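Local coordinates for protein Diedel (PDB 3ZZO), which acts as a secreted cytokine of the fly immune response, promoting survival of Sindbis virus infection by suppressing the immune deficiency pathway, at residues 35-49 / 61-75. Numbering follows the deposited sequence.
Sequences ICADGVAQLGAYCGQ and GGCLSGDWSQEFVRR. With SCN (thiocyanate ion), chain B; EDO (1,2-ethanediol), chain C.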
loop_
_atom_site.group_PDB
_atom_site.type_symbol
_atom_site.label_atom_id
_atom_site.label_comp_id
_atom_site.label_asym_id
_atom_site.label_seq_id
_atom_site.Cartn_x
_atom_site.Cartn_y
_atom_site.Cartn_z
ATOM N N ILE A 35 0.238 0.891 -1.545
ATOM C CA ILE A 35 0.830 0.065 -0.503
ATOM C C ILE A 35 1.633 -1.076 -1.078
ATOM O O ILE A 35 1.447 -1.521 -2.202
ATOM C CB ILE A 35 -0.274 -0.504 0.437
ATOM C CG1 ILE A 35 -1.250 -1.422 -0.308
ATOM C CG2 ILE A 35 -0.969 0.608 1.189
ATOM C CD1 ILE A 35 -2.158 -2.250 0.585
ATOM N N CYS A 36 2.529 -1.581 -0.227
ATOM C CA CYS A 36 3.196 -2.847 -0.422
ATOM C C CYS A 36 2.448 -3.954 0.326
ATOM O O CYS A 36 1.400 -3.702 0.944
ATOM C CB CYS A 36 4.661 -2.747 0.036
ATOM S SG CYS A 36 5.616 -1.465 -0.825
ATOM N N ALA A 37 2.973 -5.170 0.270
ATOM C CA ALA A 37 2.266 -6.316 0.870
ATOM C C ALA A 37 2.087 -6.232 2.366
ATOM O O ALA A 37 1.190 -6.876 2.896
ATOM C CB ALA A 37 2.973 -7.627 0.498
ATOM N N ASP A 38 2.918 -5.445 3.031
ATOM C CA ASP A 38 2.796 -5.218 4.463
ATOM C C ASP A 38 1.677 -4.271 4.841
ATOM O O ASP A 38 1.474 -3.987 6.025
ATOM C CB ASP A 38 4.135 -4.766 5.055
ATOM C CG ASP A 38 4.609 -3.411 4.567
ATOM O OD1 ASP A 38 4.082 -2.860 3.562
ATOM O OD2 ASP A 38 5.581 -2.905 5.211
ATOM N N GLY A 39 0.910 -3.762 3.883
ATOM C CA GLY A 39 -0.194 -2.896 4.209
ATOM C C GLY A 39 0.239 -1.532 4.699
ATOM O O GLY A 39 -0.557 -0.860 5.392
ATOM N N VAL A 40 1.426 -1.120 4.331
ATOM C CA VAL A 40 1.952 0.210 4.607
ATOM C C VAL A 40 2.190 0.919 3.289
ATOM O O VAL A 40 2.576 0.305 2.299
ATOM C CB VAL A 40 3.251 0.120 5.460
ATOM C CG1 VAL A 40 3.849 1.511 5.706
ATOM C CG2 VAL A 40 3.003 -0.627 6.780
ATOM N N ALA A 41 1.976 2.226 3.296
ATOM C CA ALA A 41 2.282 3.029 2.117
ATOM C C ALA A 41 3.694 2.683 1.620
ATOM O O ALA A 41 4.634 2.500 2.411
ATOM C CB ALA A 41 2.163 4.510 2.421
ATOM N N GLN A 42 3.848 2.630 0.298
ATOM C CA GLN A 42 5.140 2.359 -0.285
ATOM C C GLN A 42 6.112 3.499 -0.029
ATOM O O GLN A 42 5.801 4.657 -0.299
ATOM C CB GLN A 42 4.939 2.117 -1.777
ATOM C CG GLN A 42 6.222 1.842 -2.533
ATOM C CD GLN A 42 5.985 1.749 -4.015
ATOM O OE1 GLN A 42 4.858 1.902 -4.497
ATOM N NE2 GLN A 42 7.036 1.579 -4.772
ATOM N N LEU A 43 7.304 3.186 0.469
ATOM C CA LEU A 43 8.283 4.183 0.877
ATOM C C LEU A 43 9.519 4.270 0.028
ATOM O O LEU A 43 10.311 5.174 0.242
ATOM C CB LEU A 43 8.680 3.940 2.347
ATOM C CG LEU A 43 7.526 3.834 3.346
ATOM C CD1 LEU A 43 8.040 3.569 4.744
ATOM C CD2 LEU A 43 6.542 4.989 3.308
ATOM N N GLY A 44 9.737 3.332 -0.882
ATOM C CA GLY A 44 10.858 3.344 -1.824
ATOM C C GLY A 44 10.357 3.304 -3.256
ATOM O O GLY A 44 9.154 3.282 -3.525
ATOM N N ALA A 45 11.294 3.234 -4.212
ATOM C CA ALA A 45 10.919 3.085 -5.592
ATOM C C ALA A 45 10.160 1.787 -5.840
ATOM O O ALA A 45 9.342 1.730 -6.781
ATOM C CB ALA A 45 12.129 3.197 -6.503
ATOM N N TYR A 46 10.444 0.762 -5.054
ATOM C CA TYR A 46 9.840 -0.556 -5.127
ATOM C C TYR A 46 9.437 -0.994 -3.724
ATOM O O TYR A 46 9.629 -0.245 -2.749
ATOM C CB TYR A 46 10.807 -1.524 -5.777
ATOM C CG TYR A 46 11.221 -1.119 -7.169
ATOM C CD1 TYR A 46 10.358 -1.330 -8.243
ATOM C CD2 TYR A 46 12.419 -0.488 -7.418
ATOM C CE1 TYR A 46 10.733 -0.952 -9.526
ATOM C CE2 TYR A 46 12.783 -0.091 -8.724
ATOM C CZ TYR A 46 11.930 -0.338 -9.747
ATOM O OH TYR A 46 12.308 0.018 -11.016
ATOM N N CYS A 47 8.903 -2.201 -3.611
ATOM C CA CYS A 47 8.437 -2.782 -2.354
ATOM C C CYS A 47 9.401 -3.780 -1.737
ATOM O O CYS A 47 8.976 -4.749 -1.128
ATOM C CB CYS A 47 7.067 -3.419 -2.553
ATOM S SG CYS A 47 5.717 -2.206 -2.726
ATOM N N GLY A 48 10.694 -3.504 -1.831
ATOM C CA GLY A 48 11.681 -4.313 -1.105
ATOM C C GLY A 48 11.705 -4.011 0.364
ATOM O O GLY A 48 11.305 -2.932 0.811
ATOM N N GLN A 49 12.177 -4.962 1.156
ATOM C CA GLN A 49 12.510 -4.621 2.537
ATOM C C GLN A 49 13.607 -3.545 2.545
ATOM O O GLN A 49 13.556 -2.594 3.343
ATOM C CB GLN A 49 12.979 -5.831 3.340
ATOM C CG GLN A 49 11.927 -6.882 3.551
ATOM C CD GLN A 49 12.186 -7.637 4.841
ATOM O OE1 GLN A 49 11.889 -7.136 5.918
ATOM N NE2 GLN A 49 12.809 -8.756 4.747
ATOM N N GLY A 61 16.703 -8.403 1.425
ATOM C CA GLY A 61 15.658 -8.983 2.268
ATOM C C GLY A 61 14.421 -9.394 1.512
ATOM O O GLY A 61 13.409 -9.700 2.143
ATOM N N GLY A 62 14.493 -9.469 0.197
ATOM C CA GLY A 62 13.317 -9.739 -0.605
ATOM C C GLY A 62 12.291 -8.632 -0.479
ATOM O O GLY A 62 12.632 -7.487 -0.163
ATOM N N CYS A 63 11.035 -8.986 -0.684
ATOM C CA CYS A 63 9.971 -8.013 -0.673
ATOM C C CYS A 63 9.337 -7.896 0.683
ATOM O O CYS A 63 9.312 -8.848 1.491
ATOM C CB CYS A 63 8.897 -8.349 -1.701
ATOM S SG CYS A 63 9.496 -8.698 -3.362
ATOM N N LEU A 64 8.787 -6.735 0.970
ATOM C CA LEU A 64 7.885 -6.597 2.103
ATOM C C LEU A 64 6.786 -7.630 2.015
ATOM O O LEU A 64 6.321 -7.943 0.921
ATOM C CB LEU A 64 7.335 -5.177 2.194
ATOM C CG LEU A 64 8.412 -4.133 2.538
ATOM C CD1 LEU A 64 7.928 -2.740 2.190
ATOM C CD2 LEU A 64 8.798 -4.208 4.023
ATOM N N SER A 65 6.396 -8.198 3.144
ATOM C CA SER A 65 5.455 -9.321 3.162
ATOM C C SER A 65 4.205 -8.998 3.955
ATOM O O SER A 65 4.211 -8.196 4.863
ATOM C CB SER A 65 6.145 -10.566 3.753
ATOM O OG SER A 65 6.502 -10.337 5.121
ATOM N N GLY A 66 3.136 -9.704 3.610
ATOM C CA GLY A 66 1.872 -9.585 4.310
ATOM C C GLY A 66 0.704 -9.787 3.383
ATOM O O GLY A 66 0.863 -10.259 2.263
ATOM N N ASP A 67 -0.481 -9.390 3.826
ATOM C CA ASP A 67 -1.703 -9.642 3.058
ATOM C C ASP A 67 -2.357 -8.372 2.514
ATOM O O ASP A 67 -3.583 -8.317 2.358
ATOM C CB ASP A 67 -2.593 -10.672 3.690
ATOM C CG ASP A 67 -3.119 -10.255 4.975
ATOM O OD1 ASP A 67 -2.482 -9.464 5.728
ATOM O OD2 ASP A 67 -4.177 -10.813 5.421
ATOM N N TRP A 68 -1.541 -7.402 2.131
ATOM C CA TRP A 68 -1.976 -6.385 1.172
ATOM C C TRP A 68 -3.059 -5.490 1.779
ATOM O O TRP A 68 -2.926 -5.060 2.927
ATOM C CB TRP A 68 -2.357 -7.023 -0.185
ATOM C CG TRP A 68 -1.166 -7.590 -0.891
ATOM C CD1 TRP A 68 -0.792 -8.909 -1.009
ATOM C CD2 TRP A 68 -0.213 -6.836 -1.619
ATOM N NE1 TRP A 68 0.351 -8.982 -1.764
ATOM C CE2 TRP A 68 0.732 -7.722 -2.145
ATOM C CE3 TRP A 68 -0.042 -5.463 -1.838
ATOM C CZ2 TRP A 68 1.819 -7.287 -2.904
ATOM C CZ3 TRP A 68 1.045 -5.025 -2.569
ATOM C CH2 TRP A 68 1.964 -5.927 -3.070
ATOM N N SER A 69 -4.119 -5.201 1.039
ATOM C CA SER A 69 -5.151 -4.289 1.524
ATOM C C SER A 69 -5.759 -4.792 2.832
ATOM O O SER A 69 -6.196 -3.990 3.670
ATOM C CB SER A 69 -6.213 -4.039 0.471
ATOM O OG SER A 69 -6.834 -5.266 0.053
ATOM N N GLN A 70 -5.850 -6.108 3.000
ATOM C CA GLN A 70 -6.405 -6.705 4.223
ATOM C C GLN A 70 -5.555 -6.336 5.429
ATOM O O GLN A 70 -6.076 -6.004 6.499
ATOM C CB GLN A 70 -6.472 -8.230 3.983
ATOM C CG GLN A 70 -7.224 -8.990 5.050
ATOM C CD GLN A 70 -7.467 -10.419 4.635
ATOM O OE1 GLN A 70 -7.166 -10.820 3.514
ATOM N NE2 GLN A 70 -8.105 -11.206 5.482
ATOM N N GLU A 71 -4.242 -6.318 5.244
ATOM C CA GLU A 71 -3.306 -5.886 6.291
ATOM C C GLU A 71 -3.353 -4.368 6.534
ATOM O O GLU A 71 -3.209 -3.927 7.662
ATOM C CB GLU A 71 -1.900 -6.334 5.964
ATOM C CG GLU A 71 -0.941 -6.098 7.085
ATOM C CD GLU A 71 0.290 -6.934 7.044
ATOM O OE1 GLU A 71 0.384 -7.870 6.238
ATOM O OE2 GLU A 71 1.221 -6.638 7.854
ATOM N N PHE A 72 -3.565 -3.580 5.476
ATOM C CA PHE A 72 -3.752 -2.136 5.627
ATOM C C PHE A 72 -4.941 -1.855 6.544
ATOM O O PHE A 72 -4.862 -1.030 7.455
ATOM C CB PHE A 72 -3.977 -1.487 4.250
ATOM C CG PHE A 72 -4.199 -0.006 4.326
ATOM C CD1 PHE A 72 -3.155 0.836 4.576
ATOM C CD2 PHE A 72 -5.457 0.541 4.147
ATOM C CE1 PHE A 72 -3.365 2.222 4.655
ATOM C CE2 PHE A 72 -5.660 1.911 4.260
ATOM C CZ PHE A 72 -4.606 2.726 4.502
ATOM N N VAL A 73 -6.042 -2.583 6.356
ATOM C CA VAL A 73 -7.197 -2.441 7.235
ATOM C C VAL A 73 -6.838 -2.903 8.652
ATOM O O VAL A 73 -7.139 -2.237 9.630
ATOM C CB VAL A 73 -8.418 -3.216 6.693
ATOM C CG1 VAL A 73 -9.588 -3.127 7.664
ATOM C CG2 VAL A 73 -8.811 -2.674 5.329
ATOM N N ARG A 74 -6.194 -4.073 8.745
ATOM C CA ARG A 74 -5.892 -4.674 10.060
ATOM C C ARG A 74 -5.023 -3.762 10.895
ATOM O O ARG A 74 -5.320 -3.517 12.061
ATOM C CB ARG A 74 -5.203 -6.010 9.850
ATOM C CG ARG A 74 -5.156 -6.851 11.117
ATOM C CD ARG A 74 -4.386 -8.145 10.950
ATOM N NE ARG A 74 -4.966 -8.975 9.909
ATOM C CZ ARG A 74 -4.444 -9.243 8.733
ATOM N NH1 ARG A 74 -3.212 -8.851 8.388
ATOM N NH2 ARG A 74 -5.146 -9.947 7.869
ATOM N N ARG A 75 -3.926 -3.289 10.328
ATOM C CA ARG A 75 -2.982 -2.507 11.130
ATOM C C ARG A 75 -3.511 -1.129 11.501
ATOM O O ARG A 75 -3.001 -0.494 12.409
ATOM C CB ARG A 75 -1.626 -2.508 10.500
ATOM C CG ARG A 75 -1.489 -1.721 9.321
ATOM C CD ARG A 75 -0.098 -2.092 8.632
ATOM N NE ARG A 75 1.023 -1.806 9.498
ATOM C CZ ARG A 75 2.177 -2.532 9.535
ATOM N NH1 ARG A 75 2.424 -3.592 8.756
ATOM N NH2 ARG A 75 3.080 -2.182 10.397
HETATM S S SCN B . 15.795 1.043 -4.727
HETATM C C SCN B . 14.225 0.667 -4.195
HETATM N N SCN B . 13.170 0.393 -3.823
HETATM C C1 EDO C . -11.206 -5.382 1.431
HETATM O O1 EDO C . -11.348 -5.588 0.091
HETATM C C2 EDO C . -9.748 -4.975 1.747
HETATM O O2 EDO C . -8.874 -5.947 1.481
HETATM O O HOH W 1 5.412 -6.003 -1.079
#
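R75 NH1 is gripped twice: it donates to D38 O (2.9 Å), lying in that carbonyl plane, but D38 O sits 25° out of the guanidinium plane and the bond is bent (139°); a longer salt bridge runs to E71 OE2. V40 CG2 lies over the centre of one guanidinium face, 3.4 Å from R75 CZ, covering it with a methyl. An Asx turn, D38 OD1 accepting from V40 N, overlaps the end of the type I turn C36 to G39. That turn meets the helix start: A37 O takes the N-H of W68, the N-cap residue, at 2.9 Å. W68 CG stands anti to its own carbonyl carbon (chi1 -68°), bringing the indole over A37, whose CB makes a CH-pi contact with the six-membered ring. G39 sits against the first helical turn, its O in the plane of the F72 ring, 3.2 Å from CD1. A water joins A37 N to L64 O. A single bridge pairs G48 with C63: L64 N donates to C47 O and Q49 N to G62 O, while Q49 NE2 reaches G61 O at 2.8 Å, almost straight and in its amide plane. L64 CD1 packs on CB and SG of C36, which is disulfide-bonded to C47; C63 is tied to C3. The contact joins disulfide-linked loops to helix 69-75, which covers the antiparallel sheet of the ferredoxin-like subdomain, F72 meeting F11 edge-to-face.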